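PDB 3MMH: methionine-R-sulfoxide reductase from Neisseria meningitidis, which reduces the R form of free methionine sulfoxide back to methionine, using a GAF-domain fold to hold the substrate. Local coordinates for residues Phe50-Ser61 / Leu66-Arg77; Ile78-Gln87 / Asp101-Cys109. One frame throughout, in Å; residues are numbered along the deposited sequence. Where two conformers were deposited one is given.

Contact 1 of 2, residues Phe50-Ser61 / Leu66-Arg77; sequences FWVGFYLVDTRS and LAPFQGPLACTR. With SME (methionine sulfoxide), chain C.
With CG of Trp51 swung opposite its backbone N (chi1 -161°) and CG of Phe69 lodged between its own N and carbonyl carbon (chi1 71°), the indole and the phenyl ring come to lie nearly parallel, planes 16° apart. They are slid so far that they barely overlap: Trp51 CZ2 lies over the Phe69 ring, 3.3 Å from Phe69 CG, and Phe69 CB makes a CH-pi contact over the six-membered ring, 3.8 Å from the centroid of that Trp51 ring. The opposite face of the indole receives the methyl CE of methionine sulfoxide above its centre, 3.5 Å from Trp51 CE2, which makes Trp51 a wall of the substrate pocket. In the indole plane NE1 makes a weak, bent bond to Pro72 O, and Leu66 CD1 also lies at the edge. Ala74 CB packs 3.6 Å from Trp51 CZ2.

The backbones form the antiparallel hairpin of strands 51-58 and 63-70 in the GAF-domain sheet. Val52 and Gln70 are a hydrogen-bonded pair, and the register slips by one between Gly53 and Tyr55, a beta bulge. Gly53 has no CB, which lets its CA pass 3.6 Å from Phe69 CB.

Past the bulge, Leu66 CD1 sits over a face of the Tyr55 ring, 4.0 Å from its centroid. Tyr55 OH donates to Cys75 O at 2.8 Å, in the carbonyl plane on a lone pair; this bond probably helps hold the ring, whose OH is also close to CG of the substrate. At the far end, Asp58 OD2 meets Arg77 NH1 in a long, weak salt bridge of 3.5 Å; the Arg77 guanidinium also pairs with Glu63 and with Glu29 of the second subunit.

Contact 2 of 2, residues Ile78-Gln87 / Asp101-Cys109; sequences IPFGRGVCGQ and DAHPDHIAC. With SME (methionine sulfoxide), chain C.
The Arg82-Asp105 salt bridge is two-pronged: NE and NH2 of the guanidinium each take a different carboxylate oxygen. From CB, 3.9 Å from Asp105 OD2, the arginine chain bends at chi2 (-61°) and again at chi3, folding back so that CD lies 3.7 Å from Asp105 OD2. NE then bonds to OD2 of Asp105 at 2.8 Å, and the terminal NH2 bonds to Asp105 OD1 at 2.9 Å. Both oxygens are met on their syn sides, with guanidinium and carboxylate nearly coplanar (25°). Gly83 N reaches OD2 from the other face of the carboxylate, and a water bridges that oxygen to Gly81 O and Gln87 NE2.

The Gln87 amide faces the loop with both ends: OE1 accepts from His103 NE2, and NE2 donates to Pro104 O at 2.9 Å in a nearly straight bond (168°). Ile107 CG1 packs 3.5 Å from Gly83 CA, and Ile107 CD1 touches Ile78 CG2.

These bonds tie the loop 101-109 to the turn before helix 83-91 and to its first turns, and methionine sulfoxide lies at the junction. Backbone N-H groups of both segments hold its carboxylate (Val84 N and Ile107 N donate to OXT, Cys85 N to O), and Ile107 O takes its amino group; Glu116 also bonds the substrate. This is consistent with an enzyme for free methionine sulfoxide; the helix N-terminus would probably help stabilise the carboxylate.

Contact 1 lies nearer the middle of the chain, centre to centre about 9 Å against about 15 Å for contact 2, and contains many more buried residues. Its chemistry is mainly sheet bonding and aromatic packing, with one long, weak salt bridge at its edge, whereas contact 2 relies on charged and amide groups, with Arg82 and Pro104 exposed. The two follow in series, strands 63-70 and 77-79 being neighbours in one sheet. In the conformer of Cys75 described here they join through the Cys75-Cys109 disulfide, SG to SG 2.1 Å, and Tyr55 CZ packs 3.7 Å from Ile78 CD1. Trp51 covers the substrate methyl, contact 2 holds the polar end, and both approach the middle of the molecule.

Contact 1 of 2, residues Phe50-Ser61 / Leu66-Arg77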
loop_
_atom_site.group_PDB
_atom_site.type_symbol
_atom_site.label_atom_id
_atom_site.label_comp_id
_atom_site.label_asym_id
_atom_site.label_seq_id
_atom_site.Cartn_x
_atom_site.Cartn_y
_atom_site.Cartn_z
ATOM N N PHE A 50 11.970 -5.020 5.386
ATOM C CA PHE A 50 12.279 -3.809 4.625
ATOM C C PHE A 50 11.186 -3.470 3.590
ATOM O O PHE A 50 10.826 -2.277 3.447
ATOM C CB PHE A 50 13.610 -4.032 3.884
ATOM C CG PHE A 50 14.078 -2.887 3.068
ATOM C CD1 PHE A 50 14.481 -1.680 3.652
ATOM C CD2 PHE A 50 14.164 -3.023 1.694
ATOM C CE1 PHE A 50 14.891 -0.594 2.874
ATOM C CE2 PHE A 50 14.592 -1.950 0.917
ATOM C CZ PHE A 50 15.047 -0.829 1.540
ATOM N N TRP A 51 10.662 -4.447 2.891
ATOM C CA TRP A 51 9.655 -4.253 1.916
ATOM C C TRP A 51 8.768 -5.441 1.912
ATOM O O TRP A 51 9.233 -6.590 1.935
ATOM C CB TRP A 51 10.313 -4.052 0.522
ATOM C CG TRP A 51 9.494 -3.410 -0.552
ATOM C CD1 TRP A 51 9.549 -2.073 -0.882
ATOM C CD2 TRP A 51 8.490 -3.999 -1.404
ATOM N NE1 TRP A 51 8.686 -1.845 -1.894
ATOM C CE2 TRP A 51 8.021 -2.991 -2.248
ATOM C CE3 TRP A 51 7.996 -5.294 -1.588
ATOM C CZ2 TRP A 51 7.066 -3.196 -3.226
ATOM C CZ3 TRP A 51 7.039 -5.527 -2.523
ATOM C CH2 TRP A 51 6.563 -4.486 -3.338
ATOM N N VAL A 52 7.459 -5.247 1.803
ATOM C CA VAL A 52 6.538 -6.363 1.656
ATOM C C VAL A 52 5.287 -5.903 0.895
ATOM O O VAL A 52 4.721 -4.861 1.242
ATOM C CB VAL A 52 6.162 -7.075 2.973
ATOM C CG1 VAL A 52 5.608 -6.108 4.011
ATOM C CG2 VAL A 52 5.268 -8.271 2.748
ATOM N N GLY A 53 4.857 -6.655 -0.085
ATOM C CA GLY A 53 3.732 -6.249 -0.879
ATOM C C GLY A 53 3.472 -7.115 -2.041
ATOM O O GLY A 53 3.926 -8.298 -2.067
ATOM N N PHE A 54 2.758 -6.617 -3.022
ATOM C CA PHE A 54 2.207 -7.409 -4.117
ATOM C C PHE A 54 2.490 -6.788 -5.452
ATOM O O PHE A 54 2.460 -5.548 -5.588
ATOM C CB PHE A 54 0.710 -7.594 -3.934
ATOM C CG PHE A 54 0.345 -8.312 -2.648
ATOM C CD1 PHE A 54 0.325 -9.680 -2.598
ATOM C CD2 PHE A 54 0.161 -7.601 -1.464
ATOM C CE1 PHE A 54 0.030 -10.304 -1.384
ATOM C CE2 PHE A 54 -0.148 -8.223 -0.264
ATOM C CZ PHE A 54 -0.160 -9.602 -0.257
ATOM N N TYR A 55 2.608 -7.652 -6.447
ATOM C CA TYR A 55 2.466 -7.293 -7.853
ATOM C C TYR A 55 1.388 -8.155 -8.451
ATOM O O TYR A 55 1.245 -9.329 -8.057
ATOM C CB TYR A 55 3.769 -7.525 -8.644
ATOM C CG TYR A 55 4.894 -6.594 -8.375
ATOM C CD1 TYR A 55 5.217 -5.595 -9.310
ATOM C CD2 TYR A 55 5.711 -6.683 -7.221
ATOM C CE1 TYR A 55 6.221 -4.717 -9.078
ATOM C CE2 TYR A 55 6.738 -5.795 -6.982
ATOM C CZ TYR A 55 6.996 -4.773 -7.911
ATOM O OH TYR A 55 7.997 -3.871 -7.668
ATOM N N LEU A 56 0.660 -7.640 -9.404
ATOM C CA LEU A 56 -0.481 -8.334 -10.031
ATOM C C LEU A 56 -0.243 -8.470 -11.531
ATOM O O LEU A 56 0.293 -7.549 -12.164
ATOM C CB LEU A 56 -1.820 -7.630 -9.747
ATOM C CG LEU A 56 -2.202 -7.604 -8.267
ATOM C CD1 LEU A 56 -3.443 -6.712 -8.072
ATOM C CD2 LEU A 56 -2.341 -8.998 -7.644
ATOM N N VAL A 57 -0.619 -9.597 -12.095
ATOM C CA VAL A 57 -0.422 -9.829 -13.514
ATOM C C VAL A 57 -1.345 -8.926 -14.356
ATOM O O VAL A 57 -2.558 -8.915 -14.125
ATOM C CB VAL A 57 -0.648 -11.327 -13.858
ATOM C CG1 VAL A 57 -0.695 -11.521 -15.370
ATOM C CG2 VAL A 57 0.405 -12.190 -13.194
ATOM N N ASP A 58 -0.763 -8.273 -15.343
ATOM C CA ASP A 58 -1.429 -7.529 -16.389
ATOM C C ASP A 58 -1.365 -8.336 -17.639
ATOM O O ASP A 58 -0.313 -8.410 -18.279
ATOM C CB ASP A 58 -0.781 -6.176 -16.630
ATOM C CG ASP A 58 -1.507 -5.357 -17.644
ATOM O OD1 ASP A 58 -2.649 -5.604 -17.989
ATOM O OD2 ASP A 58 -0.857 -4.447 -18.157
ATOM N N THR A 59 -2.465 -8.979 -18.004
ATOM C CA THR A 59 -2.490 -9.772 -19.223
ATOM C C THR A 59 -2.363 -8.933 -20.505
ATOM O O THR A 59 -1.850 -9.446 -21.530
ATOM C CB THR A 59 -3.758 -10.618 -19.237
ATOM O OG1 THR A 59 -4.896 -9.760 -19.068
ATOM C CG2 THR A 59 -3.801 -11.658 -18.099
ATOM N N ARG A 60 -2.598 -7.638 -20.484
ATOM C CA ARG A 60 -2.451 -6.923 -21.742
ATOM C C ARG A 60 -0.929 -6.873 -22.123
ATOM O O ARG A 60 -0.571 -6.926 -23.293
ATOM C CB ARG A 60 -2.988 -5.544 -21.590
ATOM C CG ARG A 60 -4.475 -5.463 -21.487
ATOM C CD ARG A 60 -4.967 -4.016 -21.242
ATOM N NE ARG A 60 -4.937 -3.157 -22.441
ATOM C CZ ARG A 60 -5.221 -1.849 -22.428
ATOM N NH1 ARG A 60 -5.556 -1.260 -21.293
ATOM N NH2 ARG A 60 -5.160 -1.122 -23.528
ATOM N N SER A 61 -0.030 -6.718 -21.133
ATOM C CA SER A 61 1.374 -6.413 -21.334
ATOM C C SER A 61 2.302 -7.556 -20.925
ATOM O O SER A 61 3.509 -7.469 -21.120
ATOM C CB SER A 61 1.692 -5.125 -20.537
ATOM O OG SER A 61 1.692 -5.379 -19.191
ATOM N N LEU A 66 2.855 -3.235 -9.998
ATOM C CA LEU A 66 2.903 -2.953 -8.611
ATOM C C LEU A 66 1.537 -2.702 -8.049
ATOM O O LEU A 66 0.742 -1.953 -8.616
ATOM C CB LEU A 66 3.799 -1.722 -8.375
ATOM C CG LEU A 66 4.080 -1.286 -6.921
ATOM C CD1 LEU A 66 4.782 -2.395 -6.169
ATOM C CD2 LEU A 66 4.920 0.026 -7.070
ATOM N N ALA A 67 1.231 -3.301 -6.910
ATOM C CA ALA A 67 -0.036 -3.232 -6.200
ATOM C C ALA A 67 0.266 -2.724 -4.790
ATOM O O ALA A 67 1.363 -2.236 -4.536
ATOM C CB ALA A 67 -0.792 -4.537 -6.358
ATOM N N PRO A 68 -0.602 -2.916 -3.779
ATOM C CA PRO A 68 -0.243 -2.423 -2.437
ATOM C C PRO A 68 1.049 -3.015 -1.893
ATOM O O PRO A 68 1.320 -4.201 -2.087
ATOM C CB PRO A 68 -1.461 -2.760 -1.619
ATOM C CG PRO A 68 -2.617 -2.675 -2.560
ATOM C CD PRO A 68 -2.036 -3.275 -3.846
ATOM N N PHE A 69 1.761 -2.219 -1.105
ATOM C CA PHE A 69 2.995 -2.625 -0.465
ATOM C C PHE A 69 3.348 -1.652 0.645
ATOM O O PHE A 69 2.857 -0.516 0.658
ATOM C CB PHE A 69 4.136 -2.708 -1.455
ATOM C CG PHE A 69 4.629 -1.324 -1.976
ATOM C CD1 PHE A 69 4.034 -0.723 -3.036
ATOM C CD2 PHE A 69 5.673 -0.726 -1.314
ATOM C CE1 PHE A 69 4.514 0.499 -3.489
ATOM C CE2 PHE A 69 6.166 0.519 -1.792
ATOM C CZ PHE A 69 5.580 1.088 -2.870
ATOM N N GLN A 70 4.246 -2.056 1.509
ATOM C CA GLN A 70 4.892 -1.218 2.494
ATOM C C GLN A 70 6.383 -1.306 2.325
ATOM O O GLN A 70 6.932 -2.353 1.989
ATOM C CB GLN A 70 4.425 -1.580 3.904
ATOM C CG GLN A 70 2.943 -1.479 4.077
ATOM C CD GLN A 70 2.300 -0.774 5.156
ATOM O OE1 GLN A 70 1.050 -0.733 5.268
ATOM N NE2 GLN A 70 3.084 -0.211 5.999
ATOM N N GLY A 71 7.051 -0.184 2.586
ATOM C CA GLY A 71 8.461 -0.037 2.355
ATOM C C GLY A 71 8.745 1.048 1.304
ATOM O O GLY A 71 7.805 1.757 0.869
ATOM N N PRO A 72 9.991 1.247 0.885
ATOM C CA PRO A 72 10.338 2.313 -0.055
ATOM C C PRO A 72 9.767 2.088 -1.458
ATOM O O PRO A 72 9.451 0.964 -1.842
ATOM C CB PRO A 72 11.868 2.328 -0.018
ATOM C CG PRO A 72 12.214 0.911 0.350
ATOM C CD PRO A 72 11.177 0.520 1.365
ATOM N N LEU A 73 9.976 3.085 -2.310
ATOM C CA LEU A 73 9.156 3.092 -3.599
ATOM C C LEU A 73 9.889 1.996 -4.344
ATOM O O LEU A 73 11.033 1.613 -4.089
ATOM C CB LEU A 73 9.264 4.439 -4.315
ATOM C CG LEU A 73 10.671 4.838 -4.759
ATOM C CD1 LEU A 73 10.978 4.263 -6.134
ATOM C CD2 LEU A 73 10.836 6.349 -4.754
ATOM N N ALA A 74 9.162 1.484 -5.320
ATOM C CA ALA A 74 9.528 0.311 -6.069
ATOM C C ALA A 74 9.270 0.456 -7.528
ATOM O O ALA A 74 8.540 1.343 -7.992
ATOM C CB ALA A 74 8.745 -0.969 -5.551
ATOM N N CYS A 75 9.874 -0.404 -8.319
ATOM C CA CYS A 75 9.603 -0.579 -9.762
ATOM C C CYS A 75 8.164 -0.825 -9.988
ATOM O O CYS A 75 7.592 -1.662 -9.288
ATOM C CB CYS A 75 10.363 -1.779 -10.372
ATOM S SG CYS A 75 12.179 -1.831 -10.027
ATOM N N THR A 76 7.518 -0.223 -10.981
ATOM C CA THR A 76 6.113 -0.463 -11.224
ATOM C C THR A 76 5.791 -1.666 -12.068
ATOM O O THR A 76 4.693 -2.147 -11.976
ATOM C CB THR A 76 5.336 0.760 -11.688
ATOM O OG1 THR A 76 5.808 1.093 -12.993
ATOM C CG2 THR A 76 5.492 1.950 -10.706
ATOM N N ARG A 77 6.751 -2.116 -12.845
ATOM C CA ARG A 77 6.574 -3.154 -13.832
ATOM C C ARG A 77 7.697 -4.138 -13.871
ATOM O O ARG A 77 8.792 -3.761 -13.933
ATOM C CB ARG A 77 6.322 -2.569 -15.234
ATOM C CG ARG A 77 4.930 -1.963 -15.321
ATOM C CD ARG A 77 4.527 -1.324 -16.581
ATOM N NE ARG A 77 3.152 -0.834 -16.396
ATOM C CZ ARG A 77 2.003 -1.407 -16.738
ATOM N NH1 ARG A 77 1.968 -2.571 -17.348
ATOM N NH2 ARG A 77 0.873 -0.766 -16.487
HETATM N N SME C . 13.519 -7.876 -6.331
HETATM C CA SME C . 12.341 -8.103 -7.202
HETATM C CB SME C . 11.709 -6.792 -7.715
HETATM C CG SME C . 10.686 -6.135 -6.774
HETATM S S SME C . 11.434 -5.230 -5.481
HETATM O OE SME C . 12.575 -5.770 -4.765
HETATM C CE SME C . 10.016 -4.732 -4.597
HETATM C C SME C . 12.693 -9.040 -8.324
HETATM O O SME C . 11.779 -9.400 -9.079
HETATM O OXT SME C . 13.908 -9.461 -8.438
#

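Contact 2 of 2, residues Ile78-Gln87 / Asp101-Cys109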
loop_
_atom_site.group_PDB
_atom_site.type_symbol
_atom_site.label_atom_id
_atom_site.label_comp_id
_atom_site.label_asym_id
_atom_site.label_seq_id
_atom_site.Cartn_x
_atom_site.Cartn_y
_atom_site.Cartn_z
ATOM N N ILE A 78 7.384 -5.422 -13.836
ATOM C CA ILE A 78 8.375 -6.509 -13.939
ATOM C C ILE A 78 7.903 -7.443 -15.087
ATOM O O ILE A 78 6.856 -8.057 -14.990
ATOM C CB ILE A 78 8.538 -7.269 -12.599
ATOM C CG1 ILE A 78 9.004 -6.307 -11.483
ATOM C CG2 ILE A 78 9.586 -8.381 -12.761
ATOM C CD1 ILE A 78 8.972 -6.922 -10.142
ATOM N N PRO A 79 8.696 -7.566 -16.144
ATOM C CA PRO A 79 8.323 -8.467 -17.211
ATOM C C PRO A 79 8.227 -9.926 -16.759
ATOM O O PRO A 79 9.052 -10.382 -15.952
ATOM C CB PRO A 79 9.414 -8.278 -18.262
ATOM C CG PRO A 79 10.022 -6.990 -17.937
ATOM C CD PRO A 79 9.931 -6.827 -16.466
ATOM N N PHE A 80 7.348 -10.683 -17.444
ATOM C CA PHE A 80 7.349 -12.140 -17.275
ATOM C C PHE A 80 8.779 -12.685 -17.369
ATOM O O PHE A 80 9.497 -12.359 -18.300
ATOM C CB PHE A 80 6.514 -12.787 -18.401
ATOM C CG PHE A 80 6.488 -14.264 -18.354
ATOM C CD1 PHE A 80 5.674 -14.915 -17.477
ATOM C CD2 PHE A 80 7.358 -15.017 -19.140
ATOM C CE1 PHE A 80 5.663 -16.266 -17.398
ATOM C CE2 PHE A 80 7.401 -16.379 -19.042
ATOM C CZ PHE A 80 6.558 -17.051 -18.177
ATOM N N GLY A 81 9.140 -13.558 -16.446
ATOM C CA GLY A 81 10.414 -14.248 -16.445
ATOM C C GLY A 81 11.598 -13.482 -15.991
ATOM O O GLY A 81 12.664 -14.088 -15.907
ATOM N N ARG A 82 11.474 -12.182 -15.695
ATOM C CA ARG A 82 12.604 -11.364 -15.265
ATOM C C ARG A 82 12.503 -11.150 -13.758
ATOM O O ARG A 82 11.391 -10.964 -13.205
ATOM C CB ARG A 82 12.511 -10.039 -15.979
ATOM C CG ARG A 82 12.666 -10.117 -17.530
ATOM C CD ARG A 82 13.997 -10.665 -17.993
ATOM N NE ARG A 82 15.155 -10.076 -17.308
ATOM C CZ ARG A 82 15.801 -9.033 -17.784
ATOM N NH1 ARG A 82 15.420 -8.408 -18.839
ATOM N NH2 ARG A 82 16.852 -8.553 -17.136
ATOM N N GLY A 83 13.642 -11.077 -13.098
ATOM C CA GLY A 83 13.691 -10.869 -11.672
ATOM C C GLY A 83 13.246 -12.092 -10.890
ATOM O O GLY A 83 12.733 -13.026 -11.443
ATOM N N VAL A 84 13.417 -12.025 -9.561
ATOM C CA VAL A 84 12.854 -13.086 -8.717
ATOM C C VAL A 84 11.315 -13.174 -8.970
ATOM O O VAL A 84 10.764 -14.249 -8.955
ATOM C CB VAL A 84 13.212 -12.842 -7.253
ATOM C CG1 VAL A 84 12.787 -13.986 -6.377
ATOM C CG2 VAL A 84 14.722 -12.584 -7.074
ATOM N N CYS A 85 10.666 -12.014 -9.059
ATOM C CA CYS A 85 9.225 -11.999 -9.221
ATOM C C CYS A 85 8.763 -12.663 -10.541
ATOM O O CYS A 85 7.878 -13.481 -10.526
ATOM C CB CYS A 85 8.683 -10.618 -9.118
ATOM S SG CYS A 85 8.707 -9.871 -7.457
ATOM N N GLY A 86 9.429 -12.272 -11.640
ATOM C CA GLY A 86 9.081 -12.865 -12.903
ATOM C C GLY A 86 9.455 -14.304 -13.016
ATOM O O GLY A 86 8.801 -15.091 -13.756
ATOM N N GLN A 87 10.546 -14.718 -12.341
ATOM C CA GLN A 87 10.899 -16.126 -12.221
ATOM C C GLN A 87 9.903 -16.949 -11.456
ATOM O O GLN A 87 9.573 -18.087 -11.871
ATOM C CB GLN A 87 12.251 -16.314 -11.564
ATOM C CG GLN A 87 13.408 -15.831 -12.384
ATOM C CD GLN A 87 14.691 -15.599 -11.604
ATOM O OE1 GLN A 87 14.791 -15.931 -10.421
ATOM N NE2 GLN A 87 15.653 -15.003 -12.277
ATOM N N ASP A 101 22.706 -11.014 -4.360
ATOM C CA ASP A 101 23.970 -11.009 -5.180
ATOM C C ASP A 101 24.342 -12.363 -5.800
ATOM O O ASP A 101 25.064 -12.353 -6.802
ATOM C CB ASP A 101 25.072 -10.384 -4.350
ATOM C CG ASP A 101 24.784 -8.929 -4.051
ATOM O OD1 ASP A 101 25.187 -8.441 -2.992
ATOM O OD2 ASP A 101 24.146 -8.269 -4.886
ATOM N N ALA A 102 23.975 -13.522 -5.267
ATOM C CA ALA A 102 24.186 -14.758 -5.942
ATOM C C ALA A 102 23.040 -15.265 -6.777
ATOM O O ALA A 102 23.070 -16.404 -7.294
ATOM C CB ALA A 102 24.625 -15.772 -4.935
ATOM N N HIS A 103 22.007 -14.417 -6.922
ATOM C CA HIS A 103 20.828 -14.882 -7.588
ATOM C C HIS A 103 20.804 -14.424 -9.015
ATOM O O HIS A 103 20.901 -13.212 -9.258
ATOM C CB HIS A 103 19.554 -14.442 -6.876
ATOM C CG HIS A 103 18.406 -15.284 -7.280
ATOM N ND1 HIS A 103 18.157 -16.546 -6.754
ATOM C CD2 HIS A 103 17.342 -14.970 -8.054
ATOM C CE1 HIS A 103 17.039 -16.998 -7.297
ATOM N NE2 HIS A 103 16.539 -16.068 -8.088
ATOM N N PRO A 104 20.549 -15.362 -9.956
ATOM C CA PRO A 104 20.560 -14.867 -11.340
ATOM C C PRO A 104 19.434 -13.871 -11.638
ATOM O O PRO A 104 18.268 -14.178 -11.299
ATOM C CB PRO A 104 20.414 -16.175 -12.162
ATOM C CG PRO A 104 20.857 -17.289 -11.257
ATOM C CD PRO A 104 20.570 -16.851 -9.844
ATOM N N ASP A 105 19.773 -12.729 -12.229
ATOM C CA ASP A 105 18.795 -11.745 -12.746
ATOM C C ASP A 105 17.845 -11.109 -11.681
ATOM O O ASP A 105 16.750 -10.731 -12.012
ATOM C CB ASP A 105 17.955 -12.335 -13.880
ATOM C CG ASP A 105 17.174 -11.316 -14.693
ATOM O OD1 ASP A 105 17.742 -10.231 -14.999
ATOM O OD2 ASP A 105 15.989 -11.556 -15.039
ATOM N N HIS A 106 18.276 -10.982 -10.439
ATOM C CA HIS A 106 17.586 -10.194 -9.429
ATOM C C HIS A 106 17.407 -8.762 -9.940
ATOM O O HIS A 106 18.340 -8.168 -10.529
ATOM C CB HIS A 106 18.397 -10.246 -8.117
ATOM C CG HIS A 106 17.863 -9.354 -7.060
ATOM N ND1 HIS A 106 18.442 -8.146 -6.771
ATOM C CD2 HIS A 106 16.785 -9.458 -6.247
ATOM C CE1 HIS A 106 17.776 -7.551 -5.801
ATOM N NE2 HIS A 106 16.735 -8.315 -5.490
ATOM N N ILE A 107 16.209 -8.234 -9.704
ATOM C CA ILE A 107 15.936 -6.850 -10.037
ATOM C C ILE A 107 16.043 -6.048 -8.715
ATOM O O ILE A 107 15.209 -6.213 -7.802
ATOM C CB ILE A 107 14.604 -6.696 -10.752
ATOM C CG1 ILE A 107 14.535 -7.446 -12.049
ATOM C CG2 ILE A 107 14.252 -5.206 -10.888
ATOM C CD1 ILE A 107 13.155 -7.455 -12.641
ATOM N N ALA A 108 16.997 -5.127 -8.682
ATOM C CA ALA A 108 17.273 -4.332 -7.513
ATOM C C ALA A 108 16.483 -2.994 -7.508
ATOM O O ALA A 108 17.063 -1.936 -7.709
ATOM C CB ALA A 108 18.838 -4.130 -7.290
ATOM N N CYS A 109 15.194 -2.975 -7.185
ATOM C CA CYS A 109 14.401 -1.709 -7.160
ATOM C C CYS A 109 14.932 -0.844 -6.038
ATOM O O CYS A 109 14.819 0.367 -6.114
ATOM C CB CYS A 109 12.859 -1.912 -7.047
ATOM S SG CYS A 109 12.212 -3.016 -8.270
HETATM N N SME C . 13.519 -7.876 -6.331
HETATM C CA SME C . 12.341 -8.103 -7.202
HETATM C CB SME C . 11.709 -6.792 -7.715
HETATM C CG SME C . 10.686 -6.135 -6.774
HETATM S S SME C . 11.434 -5.230 -5.481
HETATM O OE SME C . 12.575 -5.770 -4.765
HETATM C CE SME C . 10.016 -4.732 -4.597
HETATM C C SME C . 12.693 -9.040 -8.324
HETATM O O SME C . 11.779 -9.400 -9.079
HETATM O OXT SME C . 13.908 -9.461 -8.438
HETATM O O HOH W 1 15.266 -14.165 -15.024
#